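Local coordinates for putative outer membrane protein (LpxR) (Salmonella typhimurium, PDB 3FID) that acts as a lipopolysaccharide-modifying lipid A deacylase of the outer membrane, and binds zinc ions, at residues Y33-L39 with H54-Y60; L83-W89 with R100-G106; A267-N273 with Y287-T293. All blocks are in the same frame, centred on the assembly; numbering follows the deposited sequence.

Contact 1 of 3, residues Y33-L39 with H54-Y60; sequences YTAGLFL and HIAQDIY. With ZN (zinc ion), chain G; ZN (zinc ion), chain E.
The ring of Y33 meets D58 OD1 and I59 O at its edge, close to its own plane, while Y60 brings CE1 to within 3.4 Å of Y33 CD2 from an oblique direction. Those two tyrosine rings are 24° from parallel but slid apart, with little overlap. F38 and H54 are likewise near parallel and displaced, CE2 of F38 resting 3.5 Å from H54 CB. With chi1 at 177°, CG of Y33 is anti to the backbone N and the ring extends along the sheet, placing Y33 OH 2.5 Å from D58 OD1. This hydrogen bond enters from above the carboxylate plane, 47° out of it; R205 makes a salt bridge to the same oxygen.

The strands form a beta hairpin, antiparallel to within a few degrees, in a membrane beta-barrel. A classic bulge interrupts the ladder where T34 and A35 both face I59: T34 N donates to I59 O at 2.9 Å, and A35 N reaches that oxygen only weakly. I59 N returns a sound bond to A35 O, and beyond the bulge L37–Q57 and L39–I55 are each joined by two bonds.

Metal sites mark both ends. T34 binds one zinc ion through OG1 and through O, the latter at 2.3 Å, with D10 as a further ligand. At the other end H54 NE2 binds a second zinc ion at 2.1 Å.

Contact 2 of 3, residues L83-W89 with R100-G106; sequences LHTGLEW and RLGTDIG. With ZN (zinc ion), chain E.
H84 and D104 grip one zinc ion from adjacent strands, through ND1 of H84 at 2.1 Å and OD1 of D104 at 1.8 Å. These two atoms approach each other closely because both are ligands, and no hydrogen bond links them. OD1 lies at the edge of the imidazole, near its plane, and the carboxylate is turned 32° from the ring. A chi1 of 46° sets the H84 ring between its backbone N and carbonyl carbon, which presents ND1 to the metal. Water 1 and H54 complete the shell.

The second shell fixes the far atoms of both ligands. NE2 of H84 is hydrogen-bonded to OD2 of D58, an arrangement that would restrain rotation of the ring. OD2 of D104 forms a salt bridge with K146 and also lies 2.8 Å from water 2, which in turn sits 2.9 Å from L87 O, tying the carboxylate back to the facing strand.

Further along the same face, E88, paired with G102, runs its extended chain past L101 O to R100. NH1 of R100 makes a salt bridge to OE2 of E88 at 2.8 Å, on the syn side but 35° out of the carboxylate plane; the bond from R100 NH1 to E88 OE1 is weak. NH2 of R100 is held by the carbonyls of L202 and N197.

T85 and I105 point together to the reverse face, T85 CG2 lying 3.7 Å from I105 CG1. Between the faces runs a regular antiparallel ladder, with two bonds each for T85–I105, L87–T103 and W89–L101. This hairpin is a wall segment of the barrel: strand 49-60 pairs with its first strand, and strand 140-157 with its second.

Contact 3 of 3, residues A267-N273 with Y287-T293; sequences AFSLSLN and YINGDIT
N273 and N289 are brought together by contrasting first torsions: N273 has CG beside its backbone N and anti to the carbonyl carbon (chi1 -49°), whereas CG of N289 sits between N and the carbonyl carbon (chi1 60°). The two side chains cross at about a right angle, yet their amide planes are nearly coplanar. ND2 of N273 therefore donates to N289 OD1 at 2.8 Å almost within its own amide plane. On the other side of this link, S271 OG donates to N273 OD1 at 2.6 Å, on a lone pair in the carbonyl plane. N289 ND2 then donates to the syn lone pair of D291 OD1 at 3.0 Å, with a nearly straight N-H...O angle of 165°.

Y287 packs against N273 in this row. CB of N273 lies over one face of its ring, 3.8 Å from the centroid, in a CH-pi contact. At the far end, water 3 is 2.6 Å from T293 OG1 and 2.8 Å from S269 OG; S269 OG is also hydrogen-bonded to T260 OG1, and T293 OG1 to the carbonyl of G206.

The reverse face is apolar. CD2 of L272 lies 3.5 Å from CG2 of I288, the two side chains pointing the same way, and F268 pairs in like manner with I292. L270 touches a bound detergent molecule, and helix 16-23 packs on L272 and I288 through L19. This polar-inside, apolar-outside division suits a hairpin of an outer-membrane barrel.

In the polar row, hydroxyl, amide, amide and carboxylate follow one another with every donor pointing toward D291. That sequence fixes the orientation of both amides, and R256 at N289 OD1 and S6 at D291 OD1 add further bonds; the row would probably polarise in one direction, toward the carboxylate.

Overall arrangement
Contact 1 lies between the other two: its centre is 14 Å from that of contact 2 and 13 Å from that of contact 3, while contacts 2 and 3 are 20 Å apart and approach no closer than about 11 Å between nearest atoms. Contacts 1 and 2 adjoin through neighbouring strands, with A56 N 2.9 Å from H84 O and H54 O 2.8 Å from T85 OG1. They also share one zinc ion, with H54 from contact 1 and H84 and D104 from contact 2. Contact 3 meets contact 1 through the rings of Y287 and Y33, which pack edge-to-face, with Y287 CE2 3.5 Å from Y33 CE1. The zinc ion bound by T34 and D10 is about 8 Å from the Y287 side chain.

Contact 1 of 3, residues Y33-L39 with H54-Y60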
loop_
_atom_site.group_PDB
_atom_site.type_symbol
_atom_site.label_atom_id
_atom_site.label_comp_id
_atom_site.label_asym_id
_atom_site.label_seq_id
_atom_site.Cartn_x
_atom_site.Cartn_y
_atom_site.Cartn_z
ATOM N N TYR A 33 2.732 9.373 3.978
ATOM C CA TYR A 33 3.112 7.970 4.161
ATOM C C TYR A 33 4.616 7.927 4.025
ATOM O O TYR A 33 5.169 8.081 2.935
ATOM C CB TYR A 33 2.426 7.112 3.103
ATOM C CG TYR A 33 2.757 5.642 3.100
ATOM C CD1 TYR A 33 2.757 4.910 1.901
ATOM C CD2 TYR A 33 3.017 4.957 4.286
ATOM C CE1 TYR A 33 3.030 3.515 1.888
ATOM C CE2 TYR A 33 3.282 3.558 4.278
ATOM C CZ TYR A 33 3.293 2.858 3.088
ATOM O OH TYR A 33 3.560 1.485 3.109
ATOM N N THR A 34 5.286 7.793 5.160
ATOM C CA THR A 34 6.729 8.006 5.182
ATOM C C THR A 34 7.583 6.721 4.984
ATOM O O THR A 34 8.657 6.775 4.366
ATOM C CB THR A 34 7.193 8.869 6.415
ATOM O OG1 THR A 34 8.537 9.313 6.199
ATOM C CG2 THR A 34 7.112 8.116 7.736
ATOM N N ALA A 35 7.112 5.581 5.472
ATOM C CA ALA A 35 7.847 4.342 5.294
ATOM C C ALA A 35 6.918 3.151 5.344
ATOM O O ALA A 35 5.946 3.128 6.092
ATOM C CB ALA A 35 8.945 4.193 6.401
ATOM N N GLY A 36 7.260 2.116 4.579
ATOM C CA GLY A 36 6.595 0.827 4.730
ATOM C C GLY A 36 7.611 -0.301 4.663
ATOM O O GLY A 36 8.603 -0.214 3.918
ATOM N N LEU A 37 7.385 -1.329 5.478
ATOM C CA LEU A 37 8.115 -2.615 5.377
ATOM C C LEU A 37 7.082 -3.727 5.392
ATOM O O LEU A 37 6.137 -3.693 6.195
ATOM C CB LEU A 37 9.085 -2.824 6.545
ATOM C CG LEU A 37 10.078 -4.005 6.313
ATOM C CD1 LEU A 37 10.779 -3.959 4.946
ATOM C CD2 LEU A 37 11.151 -4.082 7.414
ATOM N N PHE A 38 7.269 -4.711 4.521
ATOM C CA PHE A 38 6.306 -5.804 4.353
ATOM C C PHE A 38 7.098 -7.062 3.988
ATOM O O PHE A 38 7.997 -7.011 3.153
ATOM C CB PHE A 38 5.289 -5.415 3.235
ATOM C CG PHE A 38 4.383 -6.537 2.772
ATOM C CD1 PHE A 38 4.854 -7.502 1.893
ATOM C CD2 PHE A 38 3.030 -6.572 3.146
ATOM C CE1 PHE A 38 4.029 -8.540 1.430
ATOM C CE2 PHE A 38 2.165 -7.606 2.686
ATOM C CZ PHE A 38 2.689 -8.603 1.822
ATOM N N LEU A 39 6.764 -8.169 4.638
ATOM C CA LEU A 39 7.321 -9.483 4.309
ATOM C C LEU A 39 6.132 -10.406 4.178
ATOM O O LEU A 39 5.232 -10.419 5.041
ATOM C CB LEU A 39 8.298 -9.936 5.408
ATOM C CG LEU A 39 9.078 -11.254 5.284
ATOM C CD1 LEU A 39 9.936 -11.342 4.018
ATOM C CD2 LEU A 39 9.958 -11.477 6.526
ATOM N N HIS A 54 1.381 -12.499 5.878
ATOM C CA HIS A 54 2.292 -11.366 5.874
ATOM C C HIS A 54 2.391 -10.728 7.247
ATOM O O HIS A 54 1.530 -10.936 8.092
ATOM C CB HIS A 54 1.829 -10.304 4.877
ATOM C CG HIS A 54 0.653 -9.507 5.359
ATOM N ND1 HIS A 54 -0.640 -9.976 5.291
ATOM C CD2 HIS A 54 0.585 -8.287 5.943
ATOM C CE1 HIS A 54 -1.460 -9.071 5.807
ATOM N NE2 HIS A 54 -0.742 -8.028 6.194
ATOM N N ILE A 55 3.486 -9.999 7.446
ATOM C CA ILE A 55 3.654 -9.079 8.572
ATOM C C ILE A 55 4.121 -7.756 7.938
ATOM O O ILE A 55 4.863 -7.759 6.945
ATOM C CB ILE A 55 4.681 -9.616 9.608
ATOM C CG1 ILE A 55 4.983 -8.575 10.703
ATOM C CG2 ILE A 55 5.983 -10.006 8.929
ATOM C CD1 ILE A 55 4.053 -8.648 11.975
ATOM N N ALA A 56 3.681 -6.629 8.504
ATOM C CA ALA A 56 4.045 -5.340 7.923
ATOM C C ALA A 56 3.994 -4.214 8.958
ATOM O O ALA A 56 3.297 -4.332 9.974
ATOM C CB ALA A 56 3.119 -5.030 6.745
ATOM N N GLN A 57 4.744 -3.154 8.684
ATOM C CA GLN A 57 4.686 -1.920 9.482
ATOM C C GLN A 57 4.654 -0.728 8.532
ATOM O O GLN A 57 5.512 -0.584 7.655
ATOM C CB GLN A 57 5.888 -1.796 10.425
ATOM C CG GLN A 57 5.708 -0.662 11.488
ATOM C CD GLN A 57 7.016 -0.088 11.992
ATOM O OE1 GLN A 57 7.951 0.144 11.224
ATOM N NE2 GLN A 57 7.090 0.135 13.298
ATOM N N ASP A 58 3.647 0.116 8.696
ATOM C CA ASP A 58 3.549 1.340 7.915
ATOM C C ASP A 58 3.536 2.539 8.846
ATOM O O ASP A 58 2.911 2.478 9.898
ATOM C CB ASP A 58 2.276 1.284 7.108
ATOM C CG ASP A 58 2.326 0.175 6.092
ATOM O OD1 ASP A 58 3.272 0.216 5.262
ATOM O OD2 ASP A 58 1.465 -0.719 6.176
ATOM N N ILE A 59 4.262 3.591 8.453
ATOM C CA ILE A 59 4.521 4.768 9.293
ATOM C C ILE A 59 4.006 6.003 8.536
ATOM O O ILE A 59 4.276 6.155 7.328
ATOM C CB ILE A 59 6.024 4.904 9.583
ATOM C CG1 ILE A 59 6.568 3.594 10.205
ATOM C CG2 ILE A 59 6.325 6.139 10.540
ATOM C CD1 ILE A 59 8.068 3.672 10.550
ATOM N N TYR A 60 3.251 6.841 9.257
ATOM C CA TYR A 60 2.560 8.013 8.713
ATOM C C TYR A 60 3.038 9.236 9.475
ATOM O O TYR A 60 3.391 9.130 10.654
ATOM C CB TYR A 60 1.024 7.867 8.819
ATOM C CG TYR A 60 0.582 6.649 8.031
ATOM C CD1 TYR A 60 0.456 6.717 6.650
ATOM C CD2 TYR A 60 0.373 5.416 8.659
ATOM C CE1 TYR A 60 0.113 5.584 5.885
ATOM C CE2 TYR A 60 0.017 4.278 7.909
ATOM C CZ TYR A 60 -0.101 4.381 6.525
ATOM O OH TYR A 60 -0.438 3.285 5.753
HETATM ZN ZN ZN G . 9.556 8.831 4.865
HETATM ZN ZN ZN E . -1.795 -6.343 6.733
HETATM O O HOH W 1 -2.683 -5.303 4.925
#

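Contact 2 of 3, residues L83-W89 with R100-G106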
loop_
_atom_site.group_PDB
_atom_site.type_symbol
_atom_site.label_atom_id
_atom_site.label_comp_id
_atom_site.label_asym_id
_atom_site.label_seq_id
_atom_site.Cartn_x
_atom_site.Cartn_y
_atom_site.Cartn_z
ATOM N N LEU A 83 0.947 -1.535 12.627
ATOM C CA LEU A 83 1.700 -2.805 12.610
ATOM C C LEU A 83 0.685 -3.930 12.452
ATOM O O LEU A 83 -0.290 -3.981 13.186
ATOM C CB LEU A 83 2.436 -2.987 13.934
ATOM C CG LEU A 83 3.225 -4.290 14.123
ATOM C CD1 LEU A 83 4.518 -4.393 13.240
ATOM C CD2 LEU A 83 3.568 -4.297 15.614
ATOM N N HIS A 84 0.878 -4.807 11.473
ATOM C CA HIS A 84 -0.219 -5.731 11.139
ATOM C C HIS A 84 0.266 -7.065 10.611
ATOM O O HIS A 84 1.360 -7.174 10.096
ATOM C CB HIS A 84 -1.232 -5.092 10.174
ATOM C CG HIS A 84 -0.613 -4.376 9.002
ATOM N ND1 HIS A 84 -0.781 -4.788 7.700
ATOM C CD2 HIS A 84 0.142 -3.255 8.944
ATOM C CE1 HIS A 84 -0.159 -3.945 6.890
ATOM N NE2 HIS A 84 0.428 -3.020 7.625
ATOM N N THR A 85 -0.562 -8.094 10.792
ATOM C CA THR A 85 -0.245 -9.386 10.241
ATOM C C THR A 85 -1.558 -9.960 9.779
ATOM O O THR A 85 -2.588 -9.653 10.338
ATOM C CB THR A 85 0.470 -10.325 11.278
ATOM O OG1 THR A 85 0.757 -11.587 10.660
ATOM C CG2 THR A 85 -0.353 -10.543 12.544
ATOM N N GLY A 86 -1.541 -10.818 8.770
ATOM C CA GLY A 86 -2.796 -11.447 8.433
ATOM C C GLY A 86 -2.665 -12.583 7.447
ATOM O O GLY A 86 -1.571 -12.962 7.075
ATOM N N LEU A 87 -3.821 -13.059 7.007
ATOM C CA LEU A 87 -3.942 -14.146 6.066
ATOM C C LEU A 87 -4.916 -13.715 4.980
ATOM O O LEU A 87 -5.864 -12.957 5.250
ATOM C CB LEU A 87 -4.541 -15.360 6.784
ATOM C CG LEU A 87 -3.634 -16.112 7.760
ATOM C CD1 LEU A 87 -4.505 -17.010 8.642
ATOM C CD2 LEU A 87 -2.565 -16.913 6.992
ATOM N N GLU A 88 -4.714 -14.216 3.764
ATOM C CA GLU A 88 -5.604 -13.881 2.662
ATOM C C GLU A 88 -5.755 -15.024 1.660
ATOM O O GLU A 88 -4.773 -15.661 1.308
ATOM C CB GLU A 88 -5.020 -12.690 1.927
ATOM C CG GLU A 88 -5.910 -12.061 0.891
ATOM C CD GLU A 88 -5.109 -11.143 0.011
ATOM O OE1 GLU A 88 -4.518 -11.636 -0.970
ATOM O OE2 GLU A 88 -5.041 -9.932 0.334
ATOM N N TRP A 89 -6.982 -15.228 1.185
ATOM C CA TRP A 89 -7.292 -16.149 0.093
ATOM C C TRP A 89 -7.328 -15.343 -1.219
ATOM O O TRP A 89 -7.967 -14.307 -1.276
ATOM C CB TRP A 89 -8.657 -16.793 0.388
ATOM C CG TRP A 89 -9.111 -17.775 -0.624
ATOM C CD1 TRP A 89 -10.102 -17.606 -1.560
ATOM C CD2 TRP A 89 -8.619 -19.104 -0.792
ATOM N NE1 TRP A 89 -10.242 -18.758 -2.316
ATOM C CE2 TRP A 89 -9.341 -19.689 -1.865
ATOM C CE3 TRP A 89 -7.624 -19.856 -0.149
ATOM C CZ2 TRP A 89 -9.109 -20.994 -2.302
ATOM C CZ3 TRP A 89 -7.375 -21.162 -0.598
ATOM C CH2 TRP A 89 -8.128 -21.721 -1.659
ATOM N N ARG A 100 -10.581 -12.005 -3.736
ATOM C CA ARG A 100 -9.676 -12.083 -2.597
ATOM C C ARG A 100 -10.447 -11.826 -1.334
ATOM O O ARG A 100 -11.366 -11.014 -1.319
ATOM C CB ARG A 100 -8.569 -11.043 -2.712
ATOM C CG ARG A 100 -7.553 -11.379 -3.737
ATOM C CD ARG A 100 -6.231 -10.816 -3.325
ATOM N NE ARG A 100 -6.008 -9.575 -3.991
ATOM C CZ ARG A 100 -5.387 -8.543 -3.432
ATOM N NH1 ARG A 100 -4.926 -8.585 -2.174
ATOM N NH2 ARG A 100 -5.259 -7.458 -4.141
ATOM N N LEU A 101 -10.066 -12.523 -0.267
ATOM C CA LEU A 101 -10.737 -12.385 1.023
ATOM C C LEU A 101 -9.657 -12.485 2.075
ATOM O O LEU A 101 -8.916 -13.448 2.077
ATOM C CB LEU A 101 -11.750 -13.525 1.225
ATOM C CG LEU A 101 -13.067 -13.460 0.449
ATOM C CD1 LEU A 101 -13.794 -14.801 0.547
ATOM C CD2 LEU A 101 -13.906 -12.331 1.017
ATOM N N GLY A 102 -9.569 -11.501 2.967
ATOM C CA GLY A 102 -8.487 -11.492 3.948
ATOM C C GLY A 102 -8.885 -10.915 5.292
ATOM O O GLY A 102 -9.862 -10.162 5.405
ATOM N N THR A 103 -8.122 -11.280 6.317
ATOM C CA THR A 103 -8.290 -10.697 7.654
ATOM C C THR A 103 -6.931 -10.382 8.253
ATOM O O THR A 103 -6.053 -11.248 8.231
ATOM C CB THR A 103 -9.054 -11.650 8.598
ATOM O OG1 THR A 103 -10.319 -11.987 8.012
ATOM C CG2 THR A 103 -9.319 -10.983 9.953
ATOM N N ASP A 104 -6.764 -9.147 8.758
ATOM C CA ASP A 104 -5.585 -8.728 9.536
ATOM C C ASP A 104 -5.943 -8.572 11.001
ATOM O O ASP A 104 -7.077 -8.231 11.326
ATOM C CB ASP A 104 -5.050 -7.348 9.085
ATOM C CG ASP A 104 -4.068 -7.446 7.946
ATOM O OD1 ASP A 104 -3.162 -6.585 7.852
ATOM O OD2 ASP A 104 -4.190 -8.407 7.143
ATOM N N ILE A 105 -4.963 -8.789 11.867
ATOM C CA ILE A 105 -5.014 -8.223 13.202
ATOM C C ILE A 105 -3.882 -7.219 13.289
ATOM O O ILE A 105 -2.830 -7.378 12.669
ATOM C CB ILE A 105 -4.900 -9.304 14.301
ATOM C CG1 ILE A 105 -3.702 -10.225 14.027
ATOM C CG2 ILE A 105 -6.235 -10.065 14.369
ATOM C CD1 ILE A 105 -3.525 -11.419 15.043
ATOM N N GLY A 106 -4.116 -6.143 14.010
ATOM C CA GLY A 106 -3.049 -5.202 14.212
ATOM C C GLY A 106 -3.342 -4.126 15.227
ATOM O O GLY A 106 -4.352 -4.169 15.975
HETATM ZN ZN ZN E . -1.795 -6.343 6.733
HETATM O O HOH W 2 -4.904 -10.193 5.153
HETATM O O HOH W 1 -2.683 -5.303 4.925
#

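Contact 3 of 3, residues A267-N273 with Y287-T293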
loop_
_atom_site.group_PDB
_atom_site.type_symbol
_atom_site.label_atom_id
_atom_site.label_comp_id
_atom_site.label_asym_id
_atom_site.label_seq_id
_atom_site.Cartn_x
_atom_site.Cartn_y
_atom_site.Cartn_z
ATOM N N ALA A 267 12.216 -11.896 -9.064
ATOM C CA ALA A 267 11.569 -10.822 -9.793
ATOM C C ALA A 267 11.664 -9.533 -9.003
ATOM O O ALA A 267 11.629 -9.563 -7.780
ATOM C CB ALA A 267 10.121 -11.151 -10.081
ATOM N N PHE A 268 11.781 -8.430 -9.728
ATOM C CA PHE A 268 11.911 -7.095 -9.170
ATOM C C PHE A 268 10.706 -6.300 -9.642
ATOM O O PHE A 268 10.297 -6.425 -10.799
ATOM C CB PHE A 268 13.214 -6.451 -9.629
ATOM C CG PHE A 268 14.437 -7.219 -9.203
ATOM C CD1 PHE A 268 15.068 -8.091 -10.090
ATOM C CD2 PHE A 268 14.921 -7.120 -7.902
ATOM C CE1 PHE A 268 16.195 -8.834 -9.689
ATOM C CE2 PHE A 268 16.045 -7.862 -7.487
ATOM C CZ PHE A 268 16.672 -8.711 -8.378
ATOM N N SER A 269 10.130 -5.519 -8.731
ATOM C CA SER A 269 8.972 -4.680 -9.034
ATOM C C SER A 269 9.159 -3.255 -8.534
ATOM O O SER A 269 9.769 -3.049 -7.505
ATOM C CB SER A 269 7.727 -5.246 -8.377
ATOM O OG SER A 269 7.427 -6.529 -8.863
ATOM N N LEU A 270 8.597 -2.288 -9.267
ATOM C CA LEU A 270 8.536 -0.907 -8.811
ATOM C C LEU A 270 7.122 -0.392 -9.078
ATOM O O LEU A 270 6.566 -0.652 -10.143
ATOM C CB LEU A 270 9.608 -0.082 -9.562
ATOM C CG LEU A 270 9.903 1.427 -9.475
ATOM C CD1 LEU A 270 9.259 2.198 -10.586
ATOM C CD2 LEU A 270 9.617 2.037 -8.112
ATOM N N SER A 271 6.528 0.285 -8.094
ATOM C CA SER A 271 5.221 0.915 -8.275
ATOM C C SER A 271 5.327 2.394 -7.872
ATOM O O SER A 271 5.897 2.715 -6.825
ATOM C CB SER A 271 4.146 0.175 -7.446
ATOM O OG SER A 271 2.839 0.669 -7.771
ATOM N N LEU A 272 4.873 3.274 -8.761
ATOM C CA LEU A 272 4.837 4.719 -8.543
ATOM C C LEU A 272 3.422 5.111 -8.188
ATOM O O LEU A 272 2.505 4.977 -9.025
ATOM C CB LEU A 272 5.249 5.438 -9.842
ATOM C CG LEU A 272 6.607 5.053 -10.487
ATOM C CD1 LEU A 272 6.861 5.864 -11.805
ATOM C CD2 LEU A 272 7.757 5.257 -9.580
ATOM N N ASN A 273 3.231 5.632 -6.976
ATOM C CA ASN A 273 1.898 5.737 -6.415
ATOM C C ASN A 273 1.524 7.142 -6.014
ATOM O O ASN A 273 2.387 7.896 -5.632
ATOM C CB ASN A 273 1.773 4.794 -5.216
ATOM C CG ASN A 273 2.278 3.402 -5.536
ATOM O OD1 ASN A 273 1.917 2.827 -6.562
ATOM N ND2 ASN A 273 3.133 2.860 -4.661
ATOM N N TYR A 287 4.494 8.411 -3.522
ATOM C CA TYR A 287 5.514 7.561 -2.936
ATOM C C TYR A 287 5.753 6.392 -3.881
ATOM O O TYR A 287 5.002 6.194 -4.864
ATOM C CB TYR A 287 5.067 7.050 -1.553
ATOM C CG TYR A 287 3.817 6.170 -1.555
ATOM C CD1 TYR A 287 2.541 6.717 -1.542
ATOM C CD2 TYR A 287 3.936 4.786 -1.554
ATOM C CE1 TYR A 287 1.400 5.881 -1.534
ATOM C CE2 TYR A 287 2.818 3.945 -1.565
ATOM C CZ TYR A 287 1.576 4.491 -1.546
ATOM O OH TYR A 287 0.536 3.602 -1.541
ATOM N N ILE A 288 6.783 5.615 -3.584
ATOM C CA ILE A 288 7.029 4.397 -4.348
ATOM C C ILE A 288 7.043 3.192 -3.443
ATOM O O ILE A 288 7.199 3.312 -2.231
ATOM C CB ILE A 288 8.363 4.424 -5.105
ATOM C CG1 ILE A 288 9.551 4.513 -4.123
ATOM C CG2 ILE A 288 8.378 5.570 -6.134
ATOM C CD1 ILE A 288 10.887 4.126 -4.724
ATOM N N ASN A 289 6.859 2.028 -4.041
ATOM C CA ASN A 289 7.298 0.803 -3.392
ATOM C C ASN A 289 8.190 0.022 -4.364
ATOM O O ASN A 289 7.981 0.072 -5.587
ATOM C CB ASN A 289 6.132 -0.006 -2.764
ATOM C CG ASN A 289 5.069 -0.451 -3.766
ATOM O OD1 ASN A 289 4.127 0.294 -4.076
ATOM N ND2 ASN A 289 5.186 -1.690 -4.246
ATOM N N GLY A 290 9.218 -0.630 -3.811
ATOM C CA GLY A 290 10.101 -1.501 -4.585
ATOM C C GLY A 290 10.081 -2.864 -3.924
ATOM O O GLY A 290 10.143 -2.969 -2.679
ATOM N N ASP A 291 9.928 -3.906 -4.737
ATOM C CA ASP A 291 9.749 -5.246 -4.182
ATOM C C ASP A 291 10.729 -6.248 -4.796
ATOM O O ASP A 291 11.085 -6.162 -5.988
ATOM C CB ASP A 291 8.317 -5.792 -4.370
ATOM C CG ASP A 291 7.226 -4.696 -4.405
ATOM O OD1 ASP A 291 7.184 -3.792 -3.554
ATOM O OD2 ASP A 291 6.357 -4.787 -5.293
ATOM N N ILE A 292 11.167 -7.187 -3.968
ATOM C CA ILE A 292 11.965 -8.316 -4.452
ATOM C C ILE A 292 11.143 -9.533 -4.104
ATOM O O ILE A 292 10.742 -9.694 -2.949
ATOM C CB ILE A 292 13.337 -8.415 -3.751
ATOM C CG1 ILE A 292 14.191 -7.178 -4.048
ATOM C CG2 ILE A 292 14.072 -9.699 -4.210
ATOM C CD1 ILE A 292 15.520 -7.171 -3.280
ATOM N N THR A 293 10.831 -10.345 -5.118
ATOM C CA THR A 293 9.945 -11.474 -4.941
ATOM C C THR A 293 10.660 -12.726 -5.445
ATOM O O THR A 293 11.150 -12.760 -6.584
ATOM C CB THR A 293 8.646 -11.272 -5.715
ATOM O OG1 THR A 293 8.090 -10.000 -5.370
ATOM C CG2 THR A 293 7.626 -12.367 -5.340
HETATM O O HOH W 3 8.814 -8.307 -7.239
#